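Local coordinates for protein LP04448p (Drosophila melanogaster, PDB 2QK2) that probably binds tubulin through its TOG domains and tracks growing microtubule plus ends, as a member of the XMAP215/Dis1 family, at residues Ser14-Asp19 with Glu40-Asp45; Asp22-Lys27 with Glu34-Leu39; Leu83-Leu88 with Ile122-Ala127; Glu140-Lys145 with Glu152-Ile157; Thr179-Thr184 with Ala197-Thr202. One frame throughout, in Å; residues are numbered along the deposited sequence.

Contact 1: residues Ser14-Asp19 with Glu40-Asp45; sequences SKMPKD and EKLLTD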
# COMPACT_ATOMS: atom_id res chain seq x y z
N SER A 14 12.71 18.40 13.28
CA SER A 14 13.06 19.39 14.29
C SER A 14 11.89 20.30 14.63
O SER A 14 11.98 21.10 15.56
CB SER A 14 14.25 20.23 13.81
OG SER A 14 13.94 20.92 12.61
N LYS A 15 10.80 20.18 13.88
CA LYS A 15 9.63 21.02 14.11
C LYS A 15 8.54 20.36 14.93
O LYS A 15 7.59 21.02 15.35
CB LYS A 15 9.03 21.47 12.78
CG LYS A 15 9.95 22.36 11.97
CD LYS A 15 9.24 22.87 10.73
CE LYS A 15 10.12 23.80 9.94
NZ LYS A 15 9.39 24.35 8.77
N MSE A 16 8.66 19.07 15.17
CA MSE A 16 7.65 18.38 15.96
C MSE A 16 7.68 18.77 17.42
O MSE A 16 8.72 19.12 17.96
CB MSE A 16 7.82 16.88 15.81
CG MSE A 16 6.95 16.33 14.68
SE MSE A 16 7.78 14.84 13.92
CE MSE A 16 7.57 13.61 15.38
N PRO A 17 6.52 18.72 18.08
CA PRO A 17 6.44 19.08 19.49
C PRO A 17 7.35 18.19 20.35
O PRO A 17 7.49 17.00 20.09
CB PRO A 17 4.96 18.90 19.82
CG PRO A 17 4.55 17.79 18.90
CD PRO A 17 5.23 18.18 17.60
N LYS A 18 7.95 18.79 21.37
CA LYS A 18 8.85 18.07 22.25
C LYS A 18 8.15 16.94 23.01
O LYS A 18 8.80 16.11 23.62
CB LYS A 18 9.51 19.03 23.24
CG LYS A 18 8.60 19.54 24.35
CD LYS A 18 9.31 20.57 25.23
CE LYS A 18 10.61 20.02 25.83
NZ LYS A 18 11.38 21.05 26.59
N ASP A 19 6.82 16.90 22.96
CA ASP A 19 6.09 15.84 23.65
C ASP A 19 5.35 14.94 22.67
O ASP A 19 4.46 14.17 23.05
CB ASP A 19 5.11 16.44 24.67
CG ASP A 19 4.08 17.35 24.04
OD1 ASP A 19 4.18 17.62 22.82
OD2 ASP A 19 3.16 17.79 24.76
N GLU A 40 0.25 15.68 11.10
CA GLU A 40 -0.46 15.72 9.83
C GLU A 40 -0.37 17.11 9.20
O GLU A 40 -0.25 17.23 7.98
CB GLU A 40 -1.92 15.32 10.00
CG GLU A 40 -2.59 15.06 8.65
CD GLU A 40 -3.96 14.42 8.76
OE1 GLU A 40 -4.11 13.45 9.54
OE2 GLU A 40 -4.89 14.87 8.06
N LYS A 41 -0.42 18.15 10.02
CA LYS A 41 -0.33 19.52 9.50
C LYS A 41 1.07 19.81 8.96
O LYS A 41 1.22 20.45 7.91
CB LYS A 41 -0.70 20.54 10.58
CG LYS A 41 -0.69 21.97 10.06
CD LYS A 41 -0.98 22.98 11.16
CE LYS A 41 -0.97 24.40 10.62
NZ LYS A 41 -1.14 25.40 11.71
N LEU A 42 2.09 19.36 9.69
CA LEU A 42 3.46 19.57 9.25
C LEU A 42 3.67 18.89 7.90
O LEU A 42 4.28 19.47 7.00
CB LEU A 42 4.45 18.97 10.26
CG LEU A 42 4.65 19.71 11.58
CD1 LEU A 42 5.57 18.91 12.49
CD2 LEU A 42 5.24 21.09 11.28
N LEU A 43 3.16 17.67 7.76
CA LEU A 43 3.30 16.92 6.52
C LEU A 43 2.55 17.55 5.35
O LEU A 43 3.01 17.49 4.21
CB LEU A 43 2.84 15.47 6.73
CG LEU A 43 3.70 14.63 7.69
CD1 LEU A 43 3.04 13.28 7.95
CD2 LEU A 43 5.09 14.43 7.10
N THR A 44 1.39 18.15 5.62
CA THR A 44 0.64 18.78 4.54
C THR A 44 1.26 20.13 4.18
O THR A 44 1.22 20.54 3.03
CB THR A 44 -0.85 18.98 4.91
OG1 THR A 44 -0.96 19.86 6.03
CG2 THR A 44 -1.49 17.65 5.27
N ASP A 45 1.84 20.82 5.16
CA ASP A 45 2.47 22.11 4.88
C ASP A 45 3.82 22.01 4.17
O ASP A 45 4.25 22.95 3.49
CB ASP A 45 2.67 22.92 6.17
CG ASP A 45 1.36 23.39 6.78
OD1 ASP A 45 0.41 23.69 6.02
OD2 ASP A 45 1.28 23.47 8.02
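Leu42 reaches from helix 29-45 to the irregular chain of Ser14-Asp19 and meets it with both of its methyl groups. Of the roughly 124 Å² buried between the segments, Leu42 accounts for 73 Å², Lys15 for 30 Å² and Met16, present here as selenomethionine, for 18 Å². The two branches of the leucine divide the work. CD1 lies 3.7 Å from CG of Met16, the tightest approach across the contact, and the two side chains meet at a slant rather than end-on. CD1 also comes within 4.1 Å of the backbone O of Lys15, while CD2 stands 4.1 Å from CB of Lys15. The leucine therefore sits against the junction of two consecutive residues. With chi1 at -74°, its CG lies opposite the carbonyl carbon, and the methyl fork is carried out from the helix to the loop.

Lys15 contributes the base of its side chain; beyond CG the chain runs extended, and its ammonium end leads away from helix 29-45. Met16 bends at chi2, and its selenium packs on Leu39, one turn back on the same helix. No hydrogen bond joins the segments, and the nearest CA atoms, those of Lys15 and Leu42, are 8.0 Å apart: the contact rests on van der Waals packing, mostly between side chains, at the surface of the domain. The loop leading into helix 20-24 thus lies along one flank of helix 29-45, with Pro17 on Val38, while Leu43 and Thr44 of that helix pack on Leu83 of helix 71-88.

Contact 2: residues Asp22-Lys27 with Glu34-Leu39; sequences DKLEEK and ESLEVL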
# COMPACT_ATOMS: atom_id res chain seq x y z
N ASP A 22 5.71 11.23 23.79
CA ASP A 22 5.10 10.98 25.09
C ASP A 22 3.57 10.98 24.99
O ASP A 22 2.91 10.10 25.53
CB ASP A 22 5.55 12.01 26.13
CG ASP A 22 7.00 11.83 26.54
OD1 ASP A 22 7.53 10.71 26.41
OD2 ASP A 22 7.61 12.81 27.02
N LYS A 23 3.01 11.96 24.28
CA LYS A 23 1.56 12.01 24.15
C LYS A 23 0.97 10.78 23.46
O LYS A 23 -0.13 10.34 23.80
CB LYS A 23 1.13 13.27 23.40
CG LYS A 23 0.96 14.50 24.28
CD LYS A 23 0.34 15.62 23.44
CE LYS A 23 -0.01 16.84 24.26
NZ LYS A 23 -0.55 17.90 23.35
N LEU A 24 1.70 10.23 22.49
CA LEU A 24 1.23 9.05 21.77
C LEU A 24 1.09 7.86 22.72
O LEU A 24 0.41 6.89 22.40
CB LEU A 24 2.17 8.69 20.62
CG LEU A 24 1.93 9.46 19.31
CD1 LEU A 24 2.92 8.99 18.24
CD2 LEU A 24 0.50 9.22 18.85
N GLU A 25 1.73 7.94 23.88
CA GLU A 25 1.65 6.87 24.87
C GLU A 25 0.53 7.08 25.88
O GLU A 25 0.30 6.22 26.74
CB GLU A 25 2.98 6.73 25.62
CG GLU A 25 4.12 6.16 24.79
CD GLU A 25 3.82 4.77 24.24
OE1 GLU A 25 3.42 3.89 25.03
OE2 GLU A 25 3.99 4.56 23.03
N GLU A 26 -0.17 8.21 25.80
CA GLU A 26 -1.26 8.51 26.73
C GLU A 26 -2.45 7.58 26.50
O GLU A 26 -2.70 7.14 25.38
CB GLU A 26 -1.72 9.95 26.57
CG GLU A 26 -0.70 11.00 26.95
CD GLU A 26 -0.50 11.13 28.45
OE1 GLU A 26 -1.32 10.57 29.22
OE2 GLU A 26 0.47 11.80 28.87
N LYS A 27 -3.19 7.32 27.58
CA LYS A 27 -4.36 6.46 27.50
C LYS A 27 -5.56 7.18 26.89
O LYS A 27 -6.41 6.56 26.26
CB LYS A 27 -4.75 5.95 28.89
CG LYS A 27 -3.83 4.89 29.45
CD LYS A 27 -4.40 4.31 30.73
CE LYS A 27 -3.59 3.12 31.21
NZ LYS A 27 -4.18 2.53 32.45
N GLU A 34 -3.77 14.68 19.52
CA GLU A 34 -3.03 15.93 19.45
C GLU A 34 -1.66 15.80 18.76
O GLU A 34 -1.29 16.68 17.98
CB GLU A 34 -2.87 16.53 20.85
CG GLU A 34 -4.23 16.79 21.52
CD GLU A 34 -4.14 17.56 22.82
OE1 GLU A 34 -3.13 17.43 23.54
OE2 GLU A 34 -5.11 18.29 23.14
N SER A 35 -0.93 14.73 19.03
CA SER A 35 0.36 14.53 18.38
C SER A 35 0.17 14.30 16.88
O SER A 35 0.85 14.92 16.06
CB SER A 35 1.10 13.31 18.97
OG SER A 35 1.70 13.62 20.21
N LEU A 36 -0.75 13.42 16.51
CA LEU A 36 -1.00 13.13 15.10
C LEU A 36 -1.52 14.36 14.34
O LEU A 36 -1.17 14.55 13.17
CB LEU A 36 -1.97 11.95 14.96
CG LEU A 36 -1.47 10.61 15.53
CD1 LEU A 36 -2.51 9.52 15.27
CD2 LEU A 36 -0.14 10.22 14.89
N GLU A 37 -2.34 15.18 14.99
CA GLU A 37 -2.87 16.40 14.36
C GLU A 37 -1.74 17.31 13.93
O GLU A 37 -1.71 17.79 12.79
CB GLU A 37 -3.72 17.21 15.34
CG GLU A 37 -5.12 16.76 15.55
CD GLU A 37 -5.92 17.81 16.30
OE1 GLU A 37 -6.14 18.90 15.74
OE2 GLU A 37 -6.30 17.55 17.46
N VAL A 38 -0.84 17.58 14.86
CA VAL A 38 0.29 18.45 14.60
C VAL A 38 1.16 17.88 13.49
O VAL A 38 1.59 18.61 12.60
CB VAL A 38 1.14 18.64 15.88
CG1 VAL A 38 2.38 19.46 15.57
CG2 VAL A 38 0.31 19.35 16.94
N LEU A 39 1.40 16.58 13.53
CA LEU A 39 2.22 15.93 12.51
C LEU A 39 1.53 16.01 11.15
O LEU A 39 2.16 16.38 10.15
CB LEU A 39 2.46 14.46 12.85
CG LEU A 39 3.17 13.63 11.78
CD1 LEU A 39 4.57 14.15 11.54
CD2 LEU A 39 3.21 12.17 12.22
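Lys23 and Glu34 are joined by a salt bridge, with NZ of Lys23 2.6 Å from OE1 of Glu34. The ammonium group does not approach in the carboxylate plane but from above it, 36° out. Both chains are extended beyond CG. Further back along the lysine, CB of Lys23 lies 3.3 Å from OG of Ser35, a plain van der Waals contact; the hydroxyl itself is hydrogen-bonded to the backbone O of Phe20. Ser35 thereby links the start of helix 20-24 to the middle of helix 29-45, and the nearest CA atoms across the segments, Lys23 and Ser35, are only 6.4 Å apart.

On the buried side, CG of Leu24 rests 4.0 Å from CB of Ser35, and CD2 of Leu24 lies 4.1 Å from CG of Leu36, the two leucine side chains crossing at about a right angle. In the second shell, Arg32 binds the backbone O of Glu26 through NH1, holding the turn after helix 20-24 to the following helix. The short helix 20-24 and helix 29-45 form a helical hairpin, as expected in a HEAT-repeat TOG domain, and helix 55-67 packs against it, through Ala60 on Leu24 and Leu61 on Leu36.

Contact 3: residues Leu83-Leu88 with Ile122-Ala127; sequences LLAKGL and IDAIYA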
# COMPACT_ATOMS: atom_id res chain seq x y z
N LEU A 83 1.62 10.37 3.79
CA LEU A 83 2.23 11.65 3.47
C LEU A 83 3.74 11.60 3.71
O LEU A 83 4.51 12.21 2.96
CB LEU A 83 1.60 12.77 4.30
CG LEU A 83 0.11 13.03 4.03
CD1 LEU A 83 -0.43 14.02 5.05
CD2 LEU A 83 -0.07 13.56 2.62
N LEU A 84 4.15 10.87 4.73
CA LEU A 84 5.57 10.75 5.04
C LEU A 84 6.26 9.99 3.89
O LEU A 84 7.32 10.40 3.41
CB LEU A 84 5.76 10.00 6.36
CG LEU A 84 7.21 9.73 6.82
CD1 LEU A 84 7.93 11.06 7.06
CD2 LEU A 84 7.18 8.89 8.09
N ALA A 85 5.65 8.89 3.46
CA ALA A 85 6.24 8.10 2.38
C ALA A 85 6.29 8.91 1.08
O ALA A 85 7.25 8.79 0.32
CB ALA A 85 5.44 6.81 2.17
N LYS A 86 5.28 9.73 0.84
CA LYS A 86 5.25 10.57 -0.36
C LYS A 86 6.28 11.69 -0.31
O LYS A 86 6.89 12.03 -1.33
CB LYS A 86 3.88 11.23 -0.54
CG LYS A 86 2.76 10.33 -0.98
CD LYS A 86 1.56 11.16 -1.39
CE LYS A 86 1.94 12.13 -2.51
NZ LYS A 86 0.81 13.02 -2.94
N GLY A 87 6.46 12.28 0.86
CA GLY A 87 7.40 13.38 1.00
C GLY A 87 8.85 12.97 0.93
O GLY A 87 9.72 13.81 0.68
N LEU A 88 9.11 11.69 1.15
CA LEU A 88 10.46 11.14 1.14
C LEU A 88 10.73 10.40 -0.17
O LEU A 88 11.89 10.15 -0.52
CB LEU A 88 10.64 10.18 2.32
CG LEU A 88 11.47 10.55 3.55
CD1 LEU A 88 11.63 12.05 3.70
CD2 LEU A 88 10.82 9.95 4.78
N ILE A 122 -0.10 2.24 2.00
CA ILE A 122 0.64 1.17 1.33
C ILE A 122 0.98 1.53 -0.11
O ILE A 122 2.02 1.11 -0.62
CB ILE A 122 -0.12 -0.19 1.42
CG1 ILE A 122 0.86 -1.33 1.10
CG2 ILE A 122 -1.29 -0.23 0.45
CD1 ILE A 122 0.34 -2.69 1.47
N ASP A 123 0.13 2.32 -0.77
CA ASP A 123 0.40 2.73 -2.15
C ASP A 123 1.61 3.68 -2.21
O ASP A 123 2.49 3.52 -3.06
CB ASP A 123 -0.83 3.41 -2.76
CG ASP A 123 -1.95 2.42 -3.11
OD1 ASP A 123 -1.79 1.20 -2.91
OD2 ASP A 123 -3.01 2.88 -3.59
N ALA A 124 1.66 4.65 -1.30
CA ALA A 124 2.76 5.60 -1.27
C ALA A 124 4.05 4.86 -0.94
O ALA A 124 5.11 5.15 -1.50
CB ALA A 124 2.49 6.69 -0.23
N ILE A 125 3.97 3.88 -0.05
CA ILE A 125 5.13 3.11 0.34
C ILE A 125 5.63 2.24 -0.81
O ILE A 125 6.85 2.08 -1.00
CB ILE A 125 4.81 2.25 1.58
CG1 ILE A 125 4.56 3.17 2.78
CG2 ILE A 125 5.97 1.29 1.87
CD1 ILE A 125 4.28 2.45 4.07
N TYR A 126 4.70 1.69 -1.59
CA TYR A 126 5.08 0.85 -2.72
C TYR A 126 6.00 1.59 -3.68
O TYR A 126 6.95 1.02 -4.22
CB TYR A 126 3.84 0.38 -3.49
CG TYR A 126 4.18 -0.41 -4.72
CD1 TYR A 126 4.77 -1.67 -4.62
CD2 TYR A 126 3.97 0.12 -6.00
CE1 TYR A 126 5.15 -2.39 -5.75
CE2 TYR A 126 4.35 -0.60 -7.15
CZ TYR A 126 4.94 -1.85 -7.01
OH TYR A 126 5.35 -2.55 -8.13
N ALA A 127 5.71 2.87 -3.89
CA ALA A 127 6.49 3.71 -4.79
C ALA A 127 7.98 3.74 -4.44
O ALA A 127 8.82 4.01 -5.31
CB ALA A 127 5.92 5.13 -4.78
O HOH W 1 7.15 6.97 -1.77
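Ala85 and Ile125 bring their CA atoms within 5.5 Å where helices 71-88 and 112-126 run nearly parallel, their local axes 8.1 Å apart and crossing at 22°. Small side chains permit this closeness. CB of Ala85 lies 3.8 Å from CB of Ala124, methyl to methyl, and it is also 3.8 Å from CG1 of Ile125. A chi1 of -66° swings CG1 of the isoleucine to the side of its own backbone N, where it faces Ala85, and the side chain also packs on Ala96, Cys99 and Leu103 of helix 93-105. Toward solvent, CG of Lys86 touches CB of Ala124 at 3.7 Å. The rest of the lysine bends at chi3 and leads away, so its aliphatic base alone borders the alanine.

A water bridges the backbones beside this apolar patch. It donates to O of Ala85 at 2.8 Å and to O of Ala124 at 2.7 Å, using both protons to join carbonyls near the C-terminal ends of the two helices. No direct hydrogen bond joins the segments. The chemistry is that of two close, nearly parallel helices of a HEAT-like array, whose small alanine methyls are consistent with the short spacing, while a shared water supplies the polar link that two acceptors could not make with each other.

Contact 4: residues Glu140-Lys145 with Glu152-Ile157; sequences ESLSNK and ETALFI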
# COMPACT_ATOMS: atom_id res chain seq x y z
N GLU A 140 2.22 -14.01 1.17
CA GLU A 140 1.78 -14.52 2.47
C GLU A 140 0.42 -13.92 2.83
O GLU A 140 -0.44 -14.60 3.37
CB GLU A 140 2.81 -14.17 3.54
CG GLU A 140 2.47 -14.69 4.93
CD GLU A 140 3.50 -14.27 5.97
OE1 GLU A 140 4.69 -14.64 5.81
OE2 GLU A 140 3.13 -13.58 6.94
N SER A 141 0.24 -12.64 2.51
CA SER A 141 -1.02 -11.97 2.82
C SER A 141 -2.19 -12.51 2.01
O SER A 141 -3.33 -12.53 2.50
CB SER A 141 -0.87 -10.46 2.59
OG SER A 141 -2.00 -9.77 3.07
N LEU A 142 -1.94 -12.96 0.79
CA LEU A 142 -3.01 -13.52 -0.04
C LEU A 142 -3.51 -14.83 0.57
O LEU A 142 -4.55 -15.35 0.16
CB LEU A 142 -2.52 -13.76 -1.47
CG LEU A 142 -2.42 -12.52 -2.37
CD1 LEU A 142 -1.82 -12.91 -3.72
CD2 LEU A 142 -3.81 -11.92 -2.56
N SER A 143 -2.76 -15.35 1.54
CA SER A 143 -3.13 -16.58 2.23
C SER A 143 -3.78 -16.28 3.57
O SER A 143 -4.22 -17.20 4.27
CB SER A 143 -1.91 -17.47 2.45
OG SER A 143 -1.52 -18.12 1.25
N ASN A 144 -3.84 -15.01 3.96
CA ASN A 144 -4.45 -14.63 5.23
C ASN A 144 -5.85 -15.24 5.25
O ASN A 144 -6.54 -15.25 4.23
CB ASN A 144 -4.53 -13.10 5.32
CG ASN A 144 -4.90 -12.61 6.71
OD1 ASN A 144 -6.00 -12.86 7.20
ND2 ASN A 144 -3.98 -11.89 7.35
N LYS A 145 -6.28 -15.74 6.41
CA LYS A 145 -7.60 -16.36 6.51
C LYS A 145 -8.73 -15.35 6.39
O LYS A 145 -9.86 -15.71 6.07
CB LYS A 145 -7.73 -17.12 7.84
CG LYS A 145 -8.09 -16.25 9.05
CD LYS A 145 -6.88 -15.89 9.91
CE LYS A 145 -5.89 -14.99 9.18
NZ LYS A 145 -4.72 -14.63 10.03
N GLU A 152 -8.21 -6.88 -0.21
CA GLU A 152 -7.42 -5.65 -0.24
C GLU A 152 -5.99 -5.92 -0.71
O GLU A 152 -5.36 -5.04 -1.30
CB GLU A 152 -7.41 -4.97 1.12
CG GLU A 152 -8.76 -4.34 1.54
CD GLU A 152 -9.21 -3.21 0.61
OE1 GLU A 152 -8.35 -2.42 0.15
OE2 GLU A 152 -10.43 -3.11 0.35
N THR A 153 -5.48 -7.12 -0.45
CA THR A 153 -4.13 -7.44 -0.89
C THR A 153 -4.16 -7.54 -2.42
O THR A 153 -3.27 -7.02 -3.09
CB THR A 153 -3.64 -8.78 -0.30
OG1 THR A 153 -3.58 -8.69 1.13
CG2 THR A 153 -2.25 -9.12 -0.82
N ALA A 154 -5.18 -8.19 -2.96
CA ALA A 154 -5.30 -8.34 -4.41
C ALA A 154 -5.49 -6.97 -5.06
O ALA A 154 -4.94 -6.71 -6.13
CB ALA A 154 -6.48 -9.26 -4.77
N LEU A 155 -6.28 -6.11 -4.43
CA LEU A 155 -6.52 -4.78 -4.97
C LEU A 155 -5.24 -3.95 -4.90
O LEU A 155 -4.96 -3.12 -5.78
CB LEU A 155 -7.65 -4.08 -4.21
CG LEU A 155 -9.05 -4.69 -4.42
CD1 LEU A 155 -10.05 -3.99 -3.51
CD2 LEU A 155 -9.46 -4.55 -5.89
N PHE A 156 -4.45 -4.17 -3.85
CA PHE A 156 -3.18 -3.47 -3.70
C PHE A 156 -2.28 -3.83 -4.89
O PHE A 156 -1.63 -2.98 -5.49
CB PHE A 156 -2.49 -3.87 -2.39
CG PHE A 156 -1.01 -3.58 -2.36
CD1 PHE A 156 -0.55 -2.27 -2.46
CD2 PHE A 156 -0.09 -4.61 -2.25
CE1 PHE A 156 0.82 -2.00 -2.45
CE2 PHE A 156 1.28 -4.35 -2.23
CZ PHE A 156 1.74 -3.04 -2.33
N ILE A 157 -2.25 -5.12 -5.23
CA ILE A 157 -1.46 -5.60 -6.36
C ILE A 157 -1.92 -4.95 -7.67
O ILE A 157 -1.10 -4.54 -8.50
CB ILE A 157 -1.55 -7.14 -6.47
CG1 ILE A 157 -0.88 -7.78 -5.24
CG2 ILE A 157 -0.91 -7.63 -7.76
CD1 ILE A 157 -1.05 -9.28 -5.15
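Thr153 is the first residue of segment 152-157 to touch Glu140-Lys145, and it does so with both branches of its side chain. The setting is a helical hairpin of the HEAT-repeat fold: a type I beta turn from Ser141 to Asn144 follows on from helix 131-141, and helix 147-161 folds back beside it. The CA atoms of Leu142 and Thr153 are the nearest pair, 6.2 Å apart.

OG1 of Thr153 lies 2.7 Å from OG of Ser141. The two hydroxyls are hydrogen-bonded, and OG1 is also hydrogen-bonded to O of Val149 one turn earlier, so this buried oxygen is tied to its own helix as well as to its neighbour. On the serine, chi1 of -171° turns OG away from the backbone N and out to the threonine. The methyl CG2 of Thr153 takes the apolar share, 3.6 Å from CD2 of Leu142.

Ala154 comes next and is grazed by the same branch, with its CB 4.4 Å from CD2 of Leu142. Both residues also touch Leu181 of helix 171-185, which lies over this side of the hairpin. One turn on from Thr153, Ile157 meets the other leucine branch. The two side chains reach toward each other tip to tip, and CD1 of Leu142 stands 4.0 Å from CD1 of Ile157.

Contact 5: residues Thr179-Thr184 with Ala197-Thr202; sequences TSLVKT and AEALGT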
# COMPACT_ATOMS: atom_id res chain seq x y z
N THR A 179 -0.08 -17.54 -9.87
CA THR A 179 -0.50 -18.73 -9.13
C THR A 179 -1.24 -18.35 -7.85
O THR A 179 -2.31 -18.90 -7.56
CB THR A 179 0.72 -19.60 -8.72
OG1 THR A 179 1.31 -20.17 -9.90
CG2 THR A 179 0.30 -20.73 -7.79
N SER A 180 -0.68 -17.42 -7.09
CA SER A 180 -1.29 -16.98 -5.85
C SER A 180 -2.65 -16.33 -6.06
O SER A 180 -3.60 -16.58 -5.32
CB SER A 180 -0.37 -15.99 -5.12
OG SER A 180 0.88 -16.60 -4.80
N LEU A 181 -2.74 -15.47 -7.08
CA LEU A 181 -3.98 -14.78 -7.40
C LEU A 181 -5.06 -15.71 -7.97
O LEU A 181 -6.24 -15.49 -7.74
CB LEU A 181 -3.71 -13.62 -8.37
CG LEU A 181 -3.00 -12.40 -7.76
CD1 LEU A 181 -2.52 -11.44 -8.85
CD2 LEU A 181 -3.96 -11.71 -6.82
N VAL A 182 -4.65 -16.73 -8.73
CA VAL A 182 -5.63 -17.66 -9.29
C VAL A 182 -6.25 -18.42 -8.12
O VAL A 182 -7.44 -18.77 -8.14
CB VAL A 182 -4.98 -18.65 -10.27
CG1 VAL A 182 -5.95 -19.78 -10.61
CG2 VAL A 182 -4.57 -17.92 -11.53
N LYS A 183 -5.44 -18.66 -7.10
CA LYS A 183 -5.91 -19.37 -5.92
C LYS A 183 -7.02 -18.57 -5.23
O LYS A 183 -8.08 -19.11 -4.91
CB LYS A 183 -4.74 -19.59 -4.96
CG LYS A 183 -4.93 -20.71 -3.96
CD LYS A 183 -3.60 -21.05 -3.31
CE LYS A 183 -2.57 -21.44 -4.37
NZ LYS A 183 -1.17 -21.45 -3.85
N THR A 184 -6.80 -17.28 -5.01
CA THR A 184 -7.83 -16.47 -4.37
C THR A 184 -8.99 -16.22 -5.34
O THR A 184 -10.12 -15.97 -4.91
CB THR A 184 -7.26 -15.12 -3.84
OG1 THR A 184 -6.58 -14.42 -4.89
CG2 THR A 184 -6.29 -15.37 -2.69
N ALA A 197 -9.62 -10.97 -9.78
CA ALA A 197 -9.82 -10.81 -11.22
C ALA A 197 -9.26 -9.47 -11.67
O ALA A 197 -8.65 -9.36 -12.74
CB ALA A 197 -11.31 -10.89 -11.57
N GLU A 198 -9.46 -8.44 -10.85
CA GLU A 198 -8.97 -7.10 -11.19
C GLU A 198 -7.44 -7.08 -11.25
O GLU A 198 -6.85 -6.47 -12.14
CB GLU A 198 -9.45 -6.07 -10.17
CG GLU A 198 -9.23 -4.63 -10.63
CD GLU A 198 -9.90 -3.61 -9.73
OE1 GLU A 198 -10.92 -3.95 -9.09
OE2 GLU A 198 -9.42 -2.47 -9.67
N ALA A 199 -6.81 -7.77 -10.30
CA ALA A 199 -5.35 -7.83 -10.26
C ALA A 199 -4.82 -8.60 -11.46
O ALA A 199 -3.84 -8.20 -12.10
CB ALA A 199 -4.89 -8.51 -8.96
N LEU A 200 -5.47 -9.72 -11.77
CA LEU A 200 -5.06 -10.56 -12.90
C LEU A 200 -5.22 -9.81 -14.22
O LEU A 200 -4.34 -9.88 -15.08
CB LEU A 200 -5.91 -11.84 -12.93
CG LEU A 200 -5.35 -13.18 -12.43
CD1 LEU A 200 -3.93 -13.05 -11.91
CD2 LEU A 200 -6.28 -13.74 -11.38
N GLY A 201 -6.33 -9.10 -14.37
CA GLY A 201 -6.56 -8.35 -15.59
C GLY A 201 -5.53 -7.25 -15.77
O GLY A 201 -5.06 -6.99 -16.88
N THR A 202 -5.17 -6.60 -14.66
CA THR A 202 -4.19 -5.53 -14.72
C THR A 202 -2.84 -6.14 -15.09
O THR A 202 -2.07 -5.55 -15.86
CB THR A 202 -4.10 -4.79 -13.37
OG1 THR A 202 -5.41 -4.34 -12.99
CG2 THR A 202 -3.18 -3.57 -13.49
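Apolar contact carries the whole meeting of Leu181 with Ala199 and Leu200; no hydrogen bond crosses between the segments. The shortest distance is 3.6 Å, from CB of Leu181 to CD1 of Leu200, and the same CD1 is 3.7 Å from CD1 of Leu181. The two leucines overlap side by side, pointing opposite ways, so the tip of Leu200 reaches the base of Leu181. CD2 of Leu200 lies 4.3 Å from the backbone N of Val182 and so rests against the helix itself. Leu200 has off-staggered torsions, chi1 -102° and chi2 1°, in the model. From Leu181, both methyls of the fork face CB of Ala199, with CD1 at 3.8 Å and CD2 at 4.0 Å from that alanine CB.

Helices 171-185 and 190-207 form an antiparallel helical hairpin, consistent with the HEAT-repeat architecture of TOG domains, with short-segment axes at 147° and 9.6 Å at closest approach. Leu181 also packs on Ile157 of helix 147-161, and Leu200 on Ile227 of helix 221-233, so the pair lies between the preceding and the following helices.

Polar bonds stay within each side or at the margin. OG1 of Thr184 is hydrogen-bonded to OG of Ser196, just before segment 197-202. On the other helix, OG1 of Thr202 donates to O of Glu198 at 2.7 Å. That carbonyl also accepts from N of Thr202, and the two donors reach it from opposite faces of its plane.

From the N terminus, contact 1 closes a loop between the chain at 14-19 and the end of helix 29-45. Contact 2 is nested inside it and ties helix 20-24 to the same helix, along which contacts 1 and 2 touch. The remaining contacts follow in series, and none cross. Contact 3 closes a longer loop, joining helices 71-88 and 112-126, and contact 1 meets it on helix 71-88. Contact 4 ties helix 131-141 to helix 147-161 and reaches contact 3 through Phe156 on Ile122. Contact 5 ties helix 171-185 to helix 190-207; it touches contact 4, for example Ala154 O with Ala199 CB, but its centre is 40 Å from that of contact 1.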